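Long-range contacts in ornithine decarboxylase (Entamoeba histolytica, PDB 4AIB), which probably catalyses, as a homodimer with pyridoxal 5'-phosphate as cofactor, the decarboxylation of L-ornithine to putrescine in polyamine synthesis: residues A[26-34]-A[379-386]; A[41-49]-A[232-243]. All coordinates share one frame; numbering follows the deposited sequence.

Contact 1: A[26-34]-A[379-386]; sequences LGFWIFDTE and HVIYTLPL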
loop_
_atom_site.group_PDB
_atom_site.type_symbol
_atom_site.label_atom_id
_atom_site.label_comp_id
_atom_site.label_asym_id
_atom_site.label_seq_id
_atom_site.Cartn_x
_atom_site.Cartn_y
_atom_site.Cartn_z
ATOM N N LEU A 26 17.582 -7.527 3.632
ATOM C CA LEU A 26 16.316 -8.113 3.190
ATOM C C LEU A 26 16.338 -8.458 1.700
ATOM O O LEU A 26 15.709 -9.425 1.269
ATOM C CB LEU A 26 15.147 -7.171 3.501
ATOM C CG LEU A 26 14.886 -6.773 4.961
ATOM C CD1 LEU A 26 13.873 -5.640 5.028
ATOM C CD2 LEU A 26 14.424 -7.954 5.804
ATOM N N GLY A 27 17.072 -7.661 0.927
ATOM C CA GLY A 27 17.235 -7.892 -0.505
ATOM C C GLY A 27 17.902 -6.730 -1.213
ATOM O O GLY A 27 18.222 -5.713 -0.593
ATOM N N PHE A 28 18.118 -6.887 -2.517
ATOM C CA PHE A 28 18.672 -5.821 -3.350
ATOM C C PHE A 28 18.135 -5.867 -4.780
ATOM O O PHE A 28 17.762 -6.931 -5.280
ATOM C CB PHE A 28 20.210 -5.839 -3.334
ATOM C CG PHE A 28 20.820 -7.087 -3.915
ATOM C CD1 PHE A 28 21.112 -7.169 -5.274
ATOM C CD2 PHE A 28 21.126 -8.172 -3.100
ATOM C CE1 PHE A 28 21.679 -8.314 -5.811
ATOM C CE2 PHE A 28 21.696 -9.319 -3.632
ATOM C CZ PHE A 28 21.976 -9.389 -4.988
ATOM N N TRP A 29 18.103 -4.704 -5.427
ATOM C CA TRP A 29 17.606 -4.580 -6.795
ATOM C C TRP A 29 18.724 -4.590 -7.797
ATOM O O TRP A 29 19.812 -4.076 -7.529
ATOM C CB TRP A 29 16.796 -3.299 -6.949
ATOM C CG TRP A 29 15.534 -3.260 -6.119
ATOM C CD1 TRP A 29 15.373 -2.726 -4.842
ATOM C CD2 TRP A 29 14.206 -3.769 -6.488
ATOM N NE1 TRP A 29 14.078 -2.869 -4.411
ATOM C CE2 TRP A 29 13.326 -3.484 -5.347
ATOM C CE3 TRP A 29 13.678 -4.408 -7.604
ATOM C CZ2 TRP A 29 11.983 -3.835 -5.349
ATOM C CZ3 TRP A 29 12.322 -4.756 -7.593
ATOM C CH2 TRP A 29 11.497 -4.476 -6.494
ATOM N N ILE A 30 18.468 -5.182 -8.962
ATOM C CA ILE A 30 19.409 -5.135 -10.080
ATOM C C ILE A 30 18.798 -4.336 -11.230
ATOM O O ILE A 30 17.759 -4.713 -11.777
ATOM C CB ILE A 30 19.837 -6.543 -10.558
ATOM C CG1 ILE A 30 20.614 -7.273 -9.455
ATOM C CG2 ILE A 30 20.682 -6.446 -11.825
ATOM C CD1 ILE A 30 20.937 -8.721 -9.768
ATOM N N PHE A 31 19.448 -3.228 -11.579
ATOM C CA PHE A 31 18.966 -2.352 -12.641
ATOM C C PHE A 31 19.451 -2.822 -14.012
ATOM O O PHE A 31 20.622 -2.651 -14.365
ATOM C CB PHE A 31 19.378 -0.898 -12.370
ATOM C CG PHE A 31 18.795 0.094 -13.339
ATOM C CD1 PHE A 31 17.417 0.244 -13.463
ATOM C CD2 PHE A 31 19.625 0.890 -14.118
ATOM C CE1 PHE A 31 16.879 1.160 -14.354
ATOM C CE2 PHE A 31 19.094 1.810 -15.011
ATOM C CZ PHE A 31 17.719 1.944 -15.128
ATOM N N ASP A 32 18.538 -3.424 -14.769
ATOM C CA ASP A 32 18.833 -3.936 -16.104
ATOM C C ASP A 32 18.692 -2.816 -17.131
ATOM O O ASP A 32 17.597 -2.551 -17.631
ATOM C CB ASP A 32 17.902 -5.108 -16.445
ATOM C CG ASP A 32 18.425 -5.972 -17.587
ATOM O OD1 ASP A 32 19.366 -5.556 -18.297
ATOM O OD2 ASP A 32 17.886 -7.084 -17.776
ATOM N N THR A 33 19.812 -2.163 -17.432
ATOM C CA THR A 33 19.840 -1.037 -18.366
ATOM C C THR A 33 19.490 -1.483 -19.786
ATOM O O THR A 33 18.749 -0.794 -20.491
ATOM C CB THR A 33 21.213 -0.333 -18.358
ATOM O OG1 THR A 33 21.710 -0.255 -17.018
ATOM C CG2 THR A 33 21.115 1.067 -18.942
ATOM N N GLU A 34 20.016 -2.638 -20.191
ATOM C CA GLU A 34 19.727 -3.219 -21.504
ATOM C C GLU A 34 18.271 -3.656 -21.631
ATOM O O GLU A 34 17.699 -3.609 -22.721
ATOM C CB GLU A 34 20.650 -4.405 -21.792
ATOM C CG GLU A 34 22.065 -4.018 -22.196
ATOM C CD GLU A 34 22.861 -5.186 -22.754
ATOM O OE1 GLU A 34 22.311 -5.960 -23.568
ATOM O OE2 GLU A 34 24.046 -5.324 -22.382
ATOM N N HIS A 379 17.665 -2.826 0.412
ATOM C CA HIS A 379 16.953 -2.125 -0.655
ATOM C C HIS A 379 17.878 -1.292 -1.506
ATOM O O HIS A 379 17.476 -0.269 -2.070
ATOM C CB HIS A 379 15.818 -1.279 -0.076
ATOM C CG HIS A 379 16.275 -0.253 0.937
ATOM N ND1 HIS A 379 16.479 -0.555 2.232
ATOM C CD2 HIS A 379 16.560 1.105 0.800
ATOM C CE1 HIS A 379 16.877 0.548 2.893
ATOM N NE2 HIS A 379 16.927 1.564 2.016
ATOM N N VAL A 380 19.131 -1.735 -1.610
ATOM C CA VAL A 380 20.141 -1.080 -2.442
ATOM C C VAL A 380 19.943 -1.500 -3.899
ATOM O O VAL A 380 19.567 -2.641 -4.173
ATOM C CB VAL A 380 21.576 -1.445 -1.984
ATOM C CG1 VAL A 380 22.616 -0.595 -2.704
ATOM C CG2 VAL A 380 21.721 -1.276 -0.477
ATOM N N ILE A 381 20.188 -0.574 -4.825
ATOM C CA ILE A 381 20.057 -0.852 -6.257
ATOM C C ILE A 381 21.433 -0.907 -6.927
ATOM O O ILE A 381 22.172 0.080 -6.935
ATOM C CB ILE A 381 19.156 0.186 -6.969
ATOM C CG1 ILE A 381 17.806 0.315 -6.249
ATOM C CG2 ILE A 381 18.954 -0.190 -8.433
ATOM C CD1 ILE A 381 17.050 1.592 -6.557
ATOM N N TYR A 382 21.766 -2.073 -7.479
ATOM C CA TYR A 382 23.025 -2.274 -8.196
ATOM C C TYR A 382 22.775 -2.347 -9.702
ATOM O O TYR A 382 21.909 -3.096 -10.158
ATOM C CB TYR A 382 23.725 -3.553 -7.724
ATOM C CG TYR A 382 24.053 -3.589 -6.247
ATOM C CD1 TYR A 382 25.262 -3.083 -5.768
ATOM C CD2 TYR A 382 23.161 -4.142 -5.327
ATOM C CE1 TYR A 382 25.567 -3.118 -4.415
ATOM C CE2 TYR A 382 23.457 -4.180 -3.974
ATOM C CZ TYR A 382 24.659 -3.668 -3.522
ATOM O OH TYR A 382 24.954 -3.706 -2.179
ATOM N N THR A 383 23.532 -1.568 -10.468
ATOM C CA THR A 383 23.392 -1.553 -11.923
ATOM C C THR A 383 24.081 -2.770 -12.540
ATOM O O THR A 383 25.226 -3.085 -12.204
ATOM C CB THR A 383 23.946 -0.247 -12.536
ATOM O OG1 THR A 383 23.407 0.879 -11.834
ATOM C CG2 THR A 383 23.573 -0.135 -14.012
ATOM N N LEU A 384 23.363 -3.449 -13.433
ATOM C CA LEU A 384 23.879 -4.615 -14.145
ATOM C C LEU A 384 24.992 -4.214 -15.118
ATOM O O LEU A 384 24.834 -3.250 -15.876
ATOM C CB LEU A 384 22.742 -5.322 -14.894
ATOM C CG LEU A 384 22.999 -6.679 -15.561
ATOM C CD1 LEU A 384 23.051 -7.803 -14.539
ATOM C CD2 LEU A 384 21.929 -6.965 -16.604
ATOM N N PRO A 385 26.124 -4.944 -15.089
ATOM C CA PRO A 385 27.259 -4.682 -15.981
ATOM C C PRO A 385 26.924 -4.945 -17.447
ATOM O O PRO A 385 26.207 -5.900 -17.762
ATOM C CB PRO A 385 28.325 -5.671 -15.497
ATOM C CG PRO A 385 27.571 -6.744 -14.790
ATOM C CD PRO A 385 26.416 -6.040 -14.147
ATOM N N LEU A 386 27.450 -4.096 -18.325
ATOM C CA LEU A 386 27.203 -4.197 -19.764
ATOM C C LEU A 386 28.356 -3.600 -20.558
ATOM O O LEU A 386 28.970 -2.626 -20.124
ATOM C CB LEU A 386 25.880 -3.511 -20.136
ATOM C CG LEU A 386 25.563 -2.139 -19.527
ATOM C CD1 LEU A 386 25.856 -1.003 -20.497
ATOM C CD2 LEU A 386 24.118 -2.099 -19.061
#
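Trp-29 and Phe-31 bond through their backbones to Val-380, Tyr-382 and Leu-384, which joins strands 27-31 and 380-383 in parallel. Trp-29 N donates to Val-380 O (2.8 Å) and Tyr-382 N to Trp-29 O (2.8 Å). Phe-31 N then meets Tyr-382 O (2.8 Å), and Leu-384 N closes on Phe-31 O (3.0 Å).

One aromatic pair forms. The edge of the Tyr-382 ring is directed at the face of Phe-28, offset, with centroids 5.5 Å apart and planes at 88°. Tyr-382 has CG beside its backbone N (chi1 -59°), which brings CD2 and CE2 over to Phe-28.

Apolar contacts occupy both faces of the sheet. On the Phe-28 side, Ile-30 CG2 packs against Leu-384 CD1 (3.8 Å), and helix 6-16 covers this face. On the other side, Ile-381 CG1 meets Trp-29 CB (3.8 Å) and its CG2 branch meets Phe-31 CB. Phe-31 also packs on helix 62-70.

Strand 267-281 pairs with the other edge of 27-31, so the C-terminal strand extends the beta domain's sheet. Main-chain bonds set the register. The side chains add mainly apolar cover.

Contact 2: A[41-49]-A[232-243]; sequences ERWKKNMPT and FEEFAATIEKTI
Arg-42 on helix 33-46 reaches Phe-232 and Glu-233 across the contact. Its chain is extended from CG to NE, with CG anti to the backbone N (chi1 -174°). This carries the guanidinium past the Phe-232 ring, the two side chains running in opposite directions. One guanidinium face lies over Phe-232 CD2, and the two planes are 64° apart. The guanidinium edge is turned to Glu-233 in a side-on salt bridge. Arg-42 NE and NH2 both donate to Glu-233 OE2, each at 2.8 Å. The carboxylate is nearly coplanar with the guanidinium, 14° off. NE comes from the syn side of OE2, and NH2 uses the anti lone pair.

Glu-233 OE1 serves Asn-46. Asn-46 ND2 donates to Glu-233 OE1 (3.0 Å) from above the carboxylate plane, so both oxygens of Glu-233 are engaged.

Both helices belong to the outer layer of the TIM barrel, around its parallel strands. They precede strands 50-55 and 253-256, the first and last of the barrel, which are neighbours where it closes. The axes of segments 41-46 and 232-243 come within 10.0 Å.

Further in, Trp-43 crosses Phe-232 at about a right angle, and Trp-43 CE3 meets the edge of the Phe-232 ring at CZ (3.8 Å). Tyr-261 stacks on Phe-232, and Trp-43 NE1 bonds to Val-50 O. Met-47 sets SD over one face of Trp-43, near the rim. Met-47 CG packs on Ala-236 CB (3.5 Å), and a bend at the last torsion brings Met-47 CE to Ile-239 CG2 (3.8 Å). Past the helix end, Thr-49 OG1 donates to Glu-240 OE2 (2.6 Å) from the syn side, while Glu-240 OE1 lies beside Pro-48 CD.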
loop_
_atom_site.group_PDB
_atom_site.type_symbol
_atom_site.label_atom_id
_atom_site.label_comp_id
_atom_site.label_asym_id
_atom_site.label_seq_id
_atom_site.Cartn_x
_atom_site.Cartn_y
_atom_site.Cartn_z
ATOM N N GLU A 41 13.325 0.335 -27.902
ATOM C CA GLU A 41 13.581 0.119 -29.330
ATOM C C GLU A 41 12.605 -0.884 -29.958
ATOM O O GLU A 41 12.405 -0.880 -31.172
ATOM C CB GLU A 41 15.042 -0.284 -29.591
ATOM C CG GLU A 41 15.474 -1.615 -28.989
ATOM C CD GLU A 41 16.849 -2.057 -29.462
ATOM O OE1 GLU A 41 17.042 -2.205 -30.689
ATOM O OE2 GLU A 41 17.735 -2.270 -28.606
ATOM N N ARG A 42 12.007 -1.731 -29.122
ATOM C CA ARG A 42 10.944 -2.645 -29.544
ATOM C C ARG A 42 9.656 -1.865 -29.809
ATOM O O ARG A 42 8.920 -2.170 -30.750
ATOM C CB ARG A 42 10.704 -3.708 -28.469
ATOM C CG ARG A 42 9.728 -4.811 -28.849
ATOM C CD ARG A 42 9.329 -5.618 -27.622
ATOM N NE ARG A 42 8.412 -6.708 -27.949
ATOM C CZ ARG A 42 7.801 -7.479 -27.051
ATOM N NH1 ARG A 42 7.996 -7.289 -25.752
ATOM N NH2 ARG A 42 6.988 -8.445 -27.458
ATOM N N TRP A 43 9.398 -0.861 -28.970
ATOM C CA TRP A 43 8.226 0.003 -29.105
ATOM C C TRP A 43 8.334 0.903 -30.306
ATOM O O TRP A 43 7.382 1.030 -31.077
ATOM C CB TRP A 43 8.028 0.832 -27.836
ATOM C CG TRP A 43 6.838 1.763 -27.887
ATOM C CD1 TRP A 43 6.723 2.961 -28.593
ATOM C CD2 TRP A 43 5.551 1.609 -27.194
ATOM N NE1 TRP A 43 5.492 3.530 -28.396
ATOM C CE2 TRP A 43 4.742 2.776 -27.568
ATOM C CE3 TRP A 43 5.008 0.657 -26.336
ATOM C CZ2 TRP A 43 3.452 2.960 -27.093
ATOM C CZ3 TRP A 43 3.703 0.855 -25.863
ATOM C CH2 TRP A 43 2.947 1.979 -26.234
ATOM N N LYS A 44 9.497 1.536 -30.467
ATOM C CA LYS A 44 9.747 2.463 -31.575
ATOM C C LYS A 44 9.713 1.778 -32.942
ATOM O O LYS A 44 9.419 2.416 -33.954
ATOM C CB LYS A 44 11.088 3.180 -31.387
ATOM C CG LYS A 44 11.076 4.276 -30.334
ATOM C CD LYS A 44 12.388 5.046 -30.329
ATOM C CE LYS A 44 12.364 6.194 -29.331
ATOM N NZ LYS A 44 11.477 7.312 -29.759
ATOM N N LYS A 45 10.019 0.483 -32.957
ATOM C CA LYS A 45 10.038 -0.310 -34.182
ATOM C C LYS A 45 8.627 -0.719 -34.609
ATOM O O LYS A 45 8.290 -0.670 -35.794
ATOM C CB LYS A 45 10.918 -1.550 -33.992
ATOM C CG LYS A 45 11.137 -2.383 -35.244
ATOM C CD LYS A 45 11.980 -3.610 -34.936
ATOM C CE LYS A 45 12.018 -4.574 -36.111
ATOM N NZ LYS A 45 10.708 -5.249 -36.329
ATOM N N ASN A 46 7.811 -1.119 -33.638
ATOM C CA ASN A 46 6.460 -1.603 -33.916
ATOM C C ASN A 46 5.389 -0.514 -33.946
ATOM O O ASN A 46 4.409 -0.625 -34.686
ATOM C CB ASN A 46 6.084 -2.728 -32.951
ATOM C CG ASN A 46 6.639 -4.072 -33.383
ATOM O OD1 ASN A 46 6.203 -4.645 -34.383
ATOM N ND2 ASN A 46 7.606 -4.583 -32.628
ATOM N N MET A 47 5.580 0.531 -33.142
ATOM C CA MET A 47 4.690 1.695 -33.141
ATOM C C MET A 47 5.470 2.981 -33.434
ATOM O O MET A 47 5.834 3.713 -32.508
ATOM C CB MET A 47 3.936 1.809 -31.810
ATOM C CG MET A 47 2.928 0.698 -31.566
ATOM S SD MET A 47 2.102 0.803 -29.968
ATOM C CE MET A 47 0.811 1.991 -30.324
ATOM N N PRO A 48 5.741 3.256 -34.727
ATOM C CA PRO A 48 6.527 4.429 -35.113
ATOM C C PRO A 48 5.778 5.754 -34.962
ATOM O O PRO A 48 6.400 6.774 -34.659
ATOM C CB PRO A 48 6.846 4.171 -36.597
ATOM C CG PRO A 48 6.529 2.733 -36.836
ATOM C CD PRO A 48 5.406 2.428 -35.897
ATOM N N THR A 49 4.461 5.736 -35.167
ATOM C CA THR A 49 3.660 6.965 -35.140
ATOM C C THR A 49 3.143 7.337 -33.745
ATOM O O THR A 49 2.619 8.438 -33.546
ATOM C CB THR A 49 2.477 6.906 -36.134
ATOM O OG1 THR A 49 1.665 5.758 -35.857
ATOM C CG2 THR A 49 2.980 6.843 -37.574
ATOM N N PHE A 232 2.430 -8.678 -28.461
ATOM C CA PHE A 232 2.763 -7.256 -28.666
ATOM C C PHE A 232 3.070 -6.810 -30.098
ATOM O O PHE A 232 2.563 -5.780 -30.547
ATOM C CB PHE A 232 3.905 -6.844 -27.724
ATOM C CG PHE A 232 4.311 -5.402 -27.850
ATOM C CD1 PHE A 232 3.539 -4.394 -27.281
ATOM C CD2 PHE A 232 5.473 -5.050 -28.529
ATOM C CE1 PHE A 232 3.913 -3.064 -27.396
ATOM C CE2 PHE A 232 5.853 -3.722 -28.646
ATOM C CZ PHE A 232 5.071 -2.728 -28.078
ATOM N N GLU A 233 3.907 -7.578 -30.795
ATOM C CA GLU A 233 4.257 -7.312 -32.194
ATOM C C GLU A 233 3.001 -7.184 -33.062
ATOM O O GLU A 233 2.917 -6.306 -33.924
ATOM C CB GLU A 233 5.160 -8.422 -32.753
ATOM C CG GLU A 233 6.117 -9.064 -31.752
ATOM C CD GLU A 233 7.294 -8.178 -31.375
ATOM O OE1 GLU A 233 7.874 -7.524 -32.267
ATOM O OE2 GLU A 233 7.651 -8.152 -30.179
ATOM N N GLU A 234 2.033 -8.064 -32.814
ATOM C CA GLU A 234 0.756 -8.080 -33.526
ATOM C C GLU A 234 -0.204 -7.005 -33.016
ATOM O O GLU A 234 -0.905 -6.370 -33.807
ATOM C CB GLU A 234 0.096 -9.457 -33.407
ATOM C CG GLU A 234 0.876 -10.591 -34.052
ATOM C CD GLU A 234 0.070 -11.872 -34.171
ATOM O OE1 GLU A 234 -0.700 -12.197 -33.242
ATOM O OE2 GLU A 234 0.216 -12.560 -35.202
ATOM N N PHE A 235 -0.237 -6.816 -31.698
ATOM C CA PHE A 235 -1.095 -5.812 -31.065
ATOM C C PHE A 235 -0.704 -4.397 -31.485
ATOM O O PHE A 235 -1.565 -3.532 -31.650
ATOM C CB PHE A 235 -1.057 -5.960 -29.538
ATOM C CG PHE A 235 -1.887 -4.941 -28.796
ATOM C CD1 PHE A 235 -3.245 -4.790 -29.065
ATOM C CD2 PHE A 235 -1.311 -4.147 -27.811
ATOM C CE1 PHE A 235 -4.007 -3.857 -28.377
ATOM C CE2 PHE A 235 -2.067 -3.213 -27.118
ATOM C CZ PHE A 235 -3.416 -3.070 -27.401
ATOM N N ALA A 236 0.597 -4.177 -31.661
ATOM C CA ALA A 236 1.126 -2.898 -32.125
ATOM C C ALA A 236 0.830 -2.678 -33.604
ATOM O O ALA A 236 0.675 -1.541 -34.049
ATOM C CB ALA A 236 2.620 -2.821 -31.865
ATOM N N ALA A 237 0.758 -3.774 -34.357
ATOM C CA ALA A 237 0.438 -3.724 -35.780
ATOM C C ALA A 237 -1.023 -3.349 -36.018
ATOM O O ALA A 237 -1.334 -2.657 -36.987
ATOM C CB ALA A 237 0.768 -5.049 -36.450
ATOM N N THR A 238 -1.909 -3.799 -35.129
ATOM C CA THR A 238 -3.342 -3.510 -35.236
ATOM C C THR A 238 -3.660 -2.049 -34.927
ATOM O O THR A 238 -4.468 -1.430 -35.623
ATOM C CB THR A 238 -4.202 -4.417 -34.330
ATOM O OG1 THR A 238 -3.739 -4.331 -32.978
ATOM C CG2 THR A 238 -4.144 -5.866 -34.797
ATOM N N ILE A 239 -3.029 -1.510 -33.883
ATOM C CA ILE A 239 -3.185 -0.099 -33.519
ATOM C C ILE A 239 -2.640 0.789 -34.638
ATOM O O ILE A 239 -3.261 1.787 -35.005
ATOM C CB ILE A 239 -2.483 0.240 -32.181
ATOM C CG1 ILE A 239 -3.000 -0.659 -31.053
ATOM C CG2 ILE A 239 -2.693 1.706 -31.813
ATOM C CD1 ILE A 239 -2.107 -0.691 -29.829
ATOM N N GLU A 240 -1.487 0.399 -35.181
ATOM C CA GLU A 240 -0.829 1.118 -36.273
ATOM C C GLU A 240 -1.676 1.141 -37.546
ATOM O O GLU A 240 -1.707 2.146 -38.259
ATOM C CB GLU A 240 0.539 0.489 -36.562
ATOM C CG GLU A 240 1.474 1.341 -37.407
ATOM C CD GLU A 240 1.899 2.623 -36.715
ATOM O OE1 GLU A 240 2.124 2.604 -35.484
ATOM O OE2 GLU A 240 2.015 3.652 -37.412
ATOM N N LYS A 241 -2.352 0.029 -37.821
ATOM C CA LYS A 241 -3.207 -0.102 -38.999
ATOM C C LYS A 241 -4.509 0.678 -38.826
ATOM O O LYS A 241 -4.983 1.318 -39.766
ATOM C CB LYS A 241 -3.490 -1.580 -39.286
ATOM C CG LYS A 241 -4.128 -1.865 -40.637
ATOM C CD LYS A 241 -4.022 -3.343 -40.985
ATOM C CE LYS A 241 -4.854 -3.698 -42.208
ATOM N NZ LYS A 241 -6.304 -3.821 -41.886
ATOM N N THR A 242 -5.077 0.625 -37.620
ATOM C CA THR A 242 -6.319 1.337 -37.304
ATOM C C THR A 242 -6.121 2.856 -37.347
ATOM O O THR A 242 -7.006 3.585 -37.802
ATOM C CB THR A 242 -6.899 0.902 -35.940
ATOM O OG1 THR A 242 -6.891 -0.529 -35.847
ATOM C CG2 THR A 242 -8.332 1.397 -35.772
ATOM N N ILE A 243 -4.958 3.318 -36.884
ATOM C CA ILE A 243 -4.578 4.737 -36.941
ATOM C C ILE A 243 -4.660 5.291 -38.369
ATOM O O ILE A 243 -5.170 6.395 -38.586
ATOM C CB ILE A 243 -3.162 4.972 -36.338
ATOM C CG1 ILE A 243 -3.179 4.870 -34.803
ATOM C CG2 ILE A 243 -2.560 6.297 -36.798
ATOM C CD1 ILE A 243 -4.156 5.787 -34.094
#

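In the fold
Both contacts use helix 33-46. Contact 1 takes its first two residues and the strand before it, and contact 2 its last turns and the loop beyond. The helix runs from the beta domain to the barrel, and the centres lie about 30 Å apart. Both are partly buried. In contact 1 the buried residues are mostly on strand 27-31, while strand 380-383 is more exposed. In contact 2 Trp-43, Met-47, Phe-232 and Ala-236, among others, are buried, with charged and polar side chains toward the outside. Contact 1 is held by backbone pairing within a sheet. Contact 2 joins a helix and the loop after it to another helix, mainly through side chains, including a salt bridge.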